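Local structure of TipC2 (Streptococcus intermedius B196, 6DHX) at residues 92-97 against 106-111; 118-123 against 189-194. The protein probably protects its own cell, as an immunity protein, by recognising an antibacterial toxin exported through the type VII secretion system. All blocks are in the same frame, centred on the assembly; numbering follows the deposited sequence.

Contact 1. Residues 92-97 against 106-111; sequences IYFEKE and IWNKYT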
loop_
_atom_site.group_PDB
_atom_site.type_symbol
_atom_site.label_atom_id
_atom_site.label_comp_id
_atom_site.label_asym_id
_atom_site.label_seq_id
_atom_site.Cartn_x
_atom_site.Cartn_y
_atom_site.Cartn_z
ATOM N N ILE A 92 -1.521 0.885 -1.039
ATOM C CA ILE A 92 -0.755 0.267 0.042
ATOM C C ILE A 92 0.683 0.203 -0.454
ATOM O O ILE A 92 0.936 -0.375 -1.509
ATOM C CB ILE A 92 -1.274 -1.147 0.362
ATOM C CG1 ILE A 92 -2.745 -1.080 0.829
ATOM C CG2 ILE A 92 -0.320 -1.870 1.370
ATOM C CD1 ILE A 92 -3.440 -2.467 0.727
ATOM N N TYR A 93 1.626 0.783 0.278
ATOM C CA TYR A 93 3.003 0.669 -0.167
ATOM C C TYR A 93 3.930 0.466 1.016
ATOM O O TYR A 93 3.600 0.743 2.174
ATOM C CB TYR A 93 3.454 1.875 -1.014
ATOM C CG TYR A 93 3.602 3.196 -0.299
ATOM C CD1 TYR A 93 2.505 4.031 -0.094
ATOM C CD2 TYR A 93 4.866 3.623 0.131
ATOM C CE1 TYR A 93 2.658 5.274 0.557
ATOM C CE2 TYR A 93 5.031 4.831 0.772
ATOM C CZ TYR A 93 3.931 5.662 0.991
ATOM O OH TYR A 93 4.109 6.897 1.622
ATOM N N PHE A 94 5.114 -0.060 0.702
ATOM C CA PHE A 94 6.090 -0.242 1.749
ATOM C C PHE A 94 7.465 -0.148 1.133
ATOM O O PHE A 94 7.637 -0.249 -0.094
ATOM C CB PHE A 94 5.915 -1.574 2.486
ATOM C CG PHE A 94 6.057 -2.821 1.600
ATOM C CD1 PHE A 94 4.951 -3.343 0.928
ATOM C CD2 PHE A 94 7.280 -3.486 1.501
ATOM C CE1 PHE A 94 5.057 -4.510 0.147
ATOM C CE2 PHE A 94 7.393 -4.636 0.716
ATOM C CZ PHE A 94 6.276 -5.174 0.063
ATOM N N GLU A 95 8.435 0.102 2.003
ATOM C CA GLU A 95 9.814 0.368 1.594
ATOM C C GLU A 95 10.768 -0.397 2.495
ATOM O O GLU A 95 10.514 -0.577 3.694
ATOM C CB GLU A 95 10.160 1.884 1.637
ATOM C CG GLU A 95 9.199 2.807 0.851
ATOM C CD GLU A 95 9.706 4.255 0.745
ATOM O OE1 GLU A 95 10.698 4.602 1.419
ATOM O OE2 GLU A 95 9.091 5.048 -0.010
ATOM N N LYS A 96 11.861 -0.862 1.898
ATOM C CA LYS A 96 12.855 -1.696 2.555
ATOM C C LYS A 96 14.227 -1.278 2.067
ATOM O O LYS A 96 14.429 -1.026 0.869
ATOM C CB LYS A 96 12.623 -3.180 2.242
ATOM C CG LYS A 96 13.435 -4.149 3.105
ATOM C CD LYS A 96 13.267 -5.577 2.618
ATOM C CE LYS A 96 14.429 -5.981 1.721
ATOM N NZ LYS A 96 15.748 -5.882 2.417
ATOM N N GLU A 97 15.178 -1.197 2.980
ATOM C CA GLU A 97 16.530 -0.917 2.531
ATOM C C GLU A 97 17.078 -2.154 1.811
ATOM O O GLU A 97 16.879 -3.284 2.270
ATOM C CB GLU A 97 17.410 -0.524 3.719
ATOM C CG GLU A 97 18.746 0.052 3.278
ATOM C CD GLU A 97 19.787 0.069 4.393
ATOM O OE1 GLU A 97 19.588 -0.638 5.413
ATOM O OE2 GLU A 97 20.811 0.777 4.234
ATOM N N ILE A 106 7.641 -1.019 -2.807
ATOM C CA ILE A 106 6.676 -1.844 -3.507
ATOM C C ILE A 106 5.318 -1.181 -3.317
ATOM O O ILE A 106 4.897 -0.907 -2.182
ATOM C CB ILE A 106 6.734 -3.307 -3.022
ATOM C CG1 ILE A 106 8.091 -3.889 -3.466
ATOM C CG2 ILE A 106 5.661 -4.148 -3.650
ATOM C CD1 ILE A 106 8.394 -5.293 -2.903
ATOM N N TRP A 107 4.654 -0.931 -4.437
ATOM C CA TRP A 107 3.569 0.021 -4.599
ATOM C C TRP A 107 2.360 -0.739 -5.111
ATOM O O TRP A 107 2.414 -1.331 -6.196
ATOM C CB TRP A 107 4.064 1.031 -5.640
ATOM C CG TRP A 107 3.331 2.189 -5.910
ATOM C CD1 TRP A 107 2.366 2.356 -6.870
ATOM C CD2 TRP A 107 3.536 3.454 -5.320
ATOM N NE1 TRP A 107 1.952 3.654 -6.894
ATOM C CE2 TRP A 107 2.648 4.355 -5.945
ATOM C CE3 TRP A 107 4.395 3.924 -4.333
ATOM C CZ2 TRP A 107 2.579 5.704 -5.596
ATOM C CZ3 TRP A 107 4.316 5.264 -3.980
ATOM C CH2 TRP A 107 3.419 6.135 -4.610
ATOM N N ASN A 108 1.261 -0.737 -4.349
ATOM C CA ASN A 108 0.164 -1.654 -4.657
ATOM C C ASN A 108 -1.097 -0.824 -4.667
ATOM O O ASN A 108 -1.608 -0.471 -3.594
ATOM C CB ASN A 108 0.067 -2.763 -3.628
ATOM C CG ASN A 108 1.430 -3.409 -3.381
ATOM O OD1 ASN A 108 1.872 -4.208 -4.218
ATOM N ND2 ASN A 108 2.116 -3.038 -2.279
ATOM N N LYS A 109 -1.550 -0.479 -5.863
ATOM C CA LYS A 109 -2.606 0.513 -6.009
ATOM C C LYS A 109 -3.878 -0.177 -6.487
ATOM O O LYS A 109 -3.884 -0.755 -7.568
ATOM C CB LYS A 109 -2.181 1.590 -7.006
ATOM C CG LYS A 109 -3.254 2.689 -7.127
ATOM C CD LYS A 109 -2.633 3.877 -7.885
ATOM C CE LYS A 109 -3.643 4.898 -8.400
ATOM N NZ LYS A 109 -3.036 6.035 -9.261
ATOM N N TYR A 110 -4.953 -0.074 -5.700
ATOM C CA TYR A 110 -6.231 -0.646 -6.083
ATOM C C TYR A 110 -7.131 0.474 -6.597
ATOM O O TYR A 110 -7.504 1.374 -5.830
ATOM C CB TYR A 110 -6.876 -1.356 -4.903
ATOM C CG TYR A 110 -8.283 -1.784 -5.234
ATOM C CD1 TYR A 110 -8.496 -2.931 -6.010
ATOM C CD2 TYR A 110 -9.380 -1.044 -4.791
ATOM C CE1 TYR A 110 -9.769 -3.335 -6.313
ATOM C CE2 TYR A 110 -10.685 -1.443 -5.081
ATOM C CZ TYR A 110 -10.862 -2.602 -5.847
ATOM O OH TYR A 110 -12.116 -3.076 -6.191
ATOM N N THR A 111 -7.485 0.414 -7.897
ATOM C CA THR A 111 -8.281 1.445 -8.538
ATOM C C THR A 111 -9.739 0.993 -8.505
ATOM O O THR A 111 -10.056 -0.130 -8.910
ATOM C CB THR A 111 -7.805 1.733 -9.969
ATOM O OG1 THR A 111 -7.358 0.521 -10.644
ATOM C CG2 THR A 111 -6.591 2.695 -9.884
#
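Ile106 lies alongside Phe94, both side chains rising from the same face of the sheet, and its CB rests over one face of the phenyl ring, 4.0 Å from the ring centroid. This CH-pi contact is displaced toward the rim: Ile106 CD1 meets Phe94 CZ and CE2, and Ile106 CG2 meets Phe94 CE1. Phe94 holds its CG between the backbone N and the carbonyl carbon (chi1 61°), which brings the ring toward the neighbouring strand. Branched at CB, the isoleucine offers a broad apolar surface to that ring, and Ile161 of helix 151-173 packs on Phe94. The two backbones are joined by Ile106 N to Phe94 O at 2.8 Å and Phe94 N to Ile106 O at 3.0 Å.

Trp107 and Tyr93 form the next, non-hydrogen-bonded pair of the antiparallel beta hairpin made by strands 89-99 and 102-111. On this other face the indole CE3 comes 4.0 Å from Tyr93 CB, and CZ3 lies over one face of the phenol. The planes are inclined at 35°, so the rings meet obliquely. Large flat side chains suit this position, where the phenol can still extend to Lys76 with its OH.

Asn108 grips Ile92 O twice: its backbone N at 2.9 Å and its ND2 at 3.0 Å approach from opposite faces of the carbonyl plane, ND2 standing 43° out of it. A short amide suits the place, since it can reach the carbonyl of Ile92, its partner across the hairpin, while packing against Tyr158 and Val162 of helix 151-173. Ile92 N donates to Asn108 O at 2.9 Å.

Contact 2. Residues 118-123 against 189-194; sequences TKSVKI and KMQWEK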
loop_
_atom_site.group_PDB
_atom_site.type_symbol
_atom_site.label_atom_id
_atom_site.label_comp_id
_atom_site.label_asym_id
_atom_site.label_seq_id
_atom_site.Cartn_x
_atom_site.Cartn_y
_atom_site.Cartn_z
ATOM N N THR A 118 -2.891 -3.117 -8.974
ATOM C CA THR A 118 -1.669 -3.037 -9.780
ATOM C C THR A 118 -0.479 -2.970 -8.834
ATOM O O THR A 118 -0.381 -2.048 -8.015
ATOM C CB THR A 118 -1.732 -1.820 -10.710
ATOM O OG1 THR A 118 -2.893 -1.920 -11.557
ATOM C CG2 THR A 118 -0.490 -1.721 -11.607
ATOM N N LYS A 119 0.430 -3.957 -8.937
ATOM C CA LYS A 119 1.587 -4.059 -8.060
ATOM C C LYS A 119 2.775 -3.596 -8.883
ATOM O O LYS A 119 2.934 -4.032 -10.030
ATOM C CB LYS A 119 1.791 -5.500 -7.561
ATOM C CG LYS A 119 0.606 -6.018 -6.733
ATOM C CD LYS A 119 0.311 -7.530 -6.698
ATOM C CE LYS A 119 1.364 -8.344 -6.036
ATOM N NZ LYS A 119 0.909 -9.779 -5.971
ATOM N N SER A 120 3.558 -2.666 -8.348
ATOM C CA SER A 120 4.698 -2.153 -9.106
ATOM C C SER A 120 5.866 -1.909 -8.142
ATOM O O SER A 120 5.719 -1.997 -6.903
ATOM C CB SER A 120 4.267 -0.901 -9.891
ATOM O OG SER A 120 4.086 0.189 -9.029
ATOM N N VAL A 121 7.045 -1.651 -8.710
ATOM C CA VAL A 121 8.293 -1.532 -7.950
ATOM C C VAL A 121 8.997 -0.241 -8.333
ATOM O O VAL A 121 9.164 0.054 -9.532
ATOM C CB VAL A 121 9.262 -2.696 -8.231
ATOM C CG1 VAL A 121 10.317 -2.674 -7.209
ATOM C CG2 VAL A 121 8.586 -3.990 -8.219
ATOM N N LYS A 122 9.468 0.485 -7.329
ATOM C CA LYS A 122 10.220 1.715 -7.505
ATOM C C LYS A 122 11.471 1.653 -6.634
ATOM O O LYS A 122 11.619 0.782 -5.761
ATOM C CB LYS A 122 9.359 2.936 -7.113
ATOM C CG LYS A 122 8.058 3.110 -7.919
ATOM C CD LYS A 122 7.269 4.310 -7.359
ATOM C CE LYS A 122 5.846 4.445 -7.946
ATOM N NZ LYS A 122 5.562 3.380 -8.918
ATOM N N ILE A 123 12.372 2.606 -6.855
ATOM C CA ILE A 123 13.609 2.718 -6.109
ATOM C C ILE A 123 13.669 4.105 -5.482
ATOM O O ILE A 123 13.219 5.086 -6.080
ATOM C CB ILE A 123 14.834 2.477 -7.034
ATOM C CG1 ILE A 123 14.843 1.015 -7.518
ATOM C CG2 ILE A 123 16.094 2.852 -6.351
ATOM C CD1 ILE A 123 15.203 -0.012 -6.396
ATOM N N LYS A 189 -2.701 -7.189 -11.400
ATOM C CA LYS A 189 -1.670 -6.988 -12.422
ATOM C C LYS A 189 -0.350 -6.740 -11.712
ATOM O O LYS A 189 -0.264 -5.868 -10.856
ATOM C CB LYS A 189 -2.012 -5.819 -13.331
ATOM C CG LYS A 189 -3.300 -6.038 -14.096
ATOM C CD LYS A 189 -3.574 -4.917 -15.086
ATOM C CE LYS A 189 -4.909 -5.144 -15.799
ATOM N NZ LYS A 189 -5.273 -3.993 -16.675
HETATM N N MSE A 190 0.675 -7.505 -12.066
HETATM C CA MSE A 190 1.923 -7.433 -11.327
HETATM C C MSE A 190 3.026 -7.082 -12.295
HETATM O O MSE A 190 3.211 -7.786 -13.287
HETATM C CB MSE A 190 2.165 -8.772 -10.640
HETATM C CG MSE A 190 3.497 -9.004 -9.995
HETATM SE SE MSE A 190 3.218 -10.572 -8.809
HETATM C CE MSE A 190 1.393 -10.651 -8.937
ATOM N N GLN A 191 3.708 -5.963 -12.024
ATOM C CA GLN A 191 4.739 -5.475 -12.940
ATOM C C GLN A 191 5.836 -6.514 -13.165
ATOM O O GLN A 191 6.358 -6.657 -14.283
ATOM C CB GLN A 191 5.347 -4.184 -12.389
ATOM C CG GLN A 191 6.373 -3.527 -13.332
ATOM C CD GLN A 191 7.056 -2.308 -12.717
ATOM O OE1 GLN A 191 6.959 -2.047 -11.504
ATOM N NE2 GLN A 191 7.781 -1.573 -13.549
ATOM N N TRP A 192 6.207 -7.244 -12.122
ATOM C CA TRP A 192 7.350 -8.142 -12.191
ATOM C C TRP A 192 6.975 -9.573 -12.587
ATOM O O TRP A 192 7.784 -10.490 -12.397
ATOM C CB TRP A 192 8.079 -8.140 -10.845
ATOM C CG TRP A 192 7.261 -8.612 -9.659
ATOM C CD1 TRP A 192 7.072 -9.894 -9.247
ATOM C CD2 TRP A 192 6.580 -7.780 -8.699
ATOM N NE1 TRP A 192 6.304 -9.919 -8.090
ATOM C CE2 TRP A 192 5.988 -8.633 -7.745
ATOM C CE3 TRP A 192 6.406 -6.401 -8.569
ATOM C CZ2 TRP A 192 5.260 -8.149 -6.643
ATOM C CZ3 TRP A 192 5.658 -5.921 -7.486
ATOM C CH2 TRP A 192 5.101 -6.790 -6.540
ATOM N N GLU A 193 5.791 -9.774 -13.166
ATOM C CA GLU A 193 5.289 -11.127 -13.399
ATOM C C GLU A 193 6.222 -11.940 -14.268
ATOM O O GLU A 193 6.350 -13.155 -14.078
ATOM C CB GLU A 193 3.931 -11.080 -14.075
ATOM C CG GLU A 193 3.347 -12.443 -14.293
ATOM C CD GLU A 193 2.127 -12.406 -15.177
ATOM O OE1 GLU A 193 1.434 -11.363 -15.179
ATOM O OE2 GLU A 193 1.866 -13.413 -15.876
ATOM N N LYS A 194 6.884 -11.301 -15.218
ATOM C CA LYS A 194 7.752 -12.046 -16.120
ATOM C C LYS A 194 9.230 -11.849 -15.816
ATOM O O LYS A 194 10.068 -12.354 -16.560
ATOM C CB LYS A 194 7.408 -11.679 -17.565
ATOM C CG LYS A 194 5.947 -11.983 -17.888
ATOM C CD LYS A 194 5.639 -12.085 -19.370
ATOM C CE LYS A 194 5.374 -10.723 -19.991
ATOM N NZ LYS A 194 4.118 -10.730 -20.799
HETATM O O HOH W 1 8.755 0.653 -12.056
#
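Lys119 starts against the indole of Trp192, its CB 3.7 Å from CH2. CG, beside the backbone N, packs on Asn108 of the adjoining strand; CD approaches the methyl carbon of selenomethionine Met190. A bend at chi3 (66°) takes CE between Met190 CE at 3.7 Å and Trp192 CZ2 at 3.9 Å. The tip, NZ, lies close to the Met190 methyl and makes a cation-pi contact with Tyr158. A long aliphatic chain with a charged end suits a path past indole and methyl to the ring of Tyr158.

Strand 187-190 runs parallel to strand 116-127, and a type I turn spans Met190 to Glu193. Lys119 N donates to Lys189 O at 2.8 Å, and Gln191 N donates to Lys119 O. Next, a side chain takes over the pairing: extended Gln191 brings OE1 within 2.8 Å of Val121 N, which lies nearly in line with the side-chain C=O (173°), while a water bridges Gln191 NE2 to Val121 O. Met190 CG lies over the centre of one indole face, with Ser120 O at the ring edge, in plane. Val121 CG2 presses on Trp192 CE3 at 3.3 Å, and Trp192 NE1 is held by Asp155 of helix 151-173.

The centre of contact 1 lies about 4 Å from the centre of the chain, largely buried; the centre of contact 2 lies about 13 Å from it, partly buried, with one exposed residue, Lys189, among those that touch. Both belong to one mixed sheet in which strands 102-111 and 116-127 are neighbours: Trp107 O and Ser120 N are 2.8 Å apart, a probable hydrogen bond, and Lys122 makes a cation-pi contact with Trp107. Contact 1 joins consecutive antiparallel strands by four backbone bonds and one from an asparagine amide; contact 2 joins distant parts of the chain in parallel, by two backbone bonds, a glutamine side chain that accepts a third, and a bridging water. Helix 151-173 packs against both.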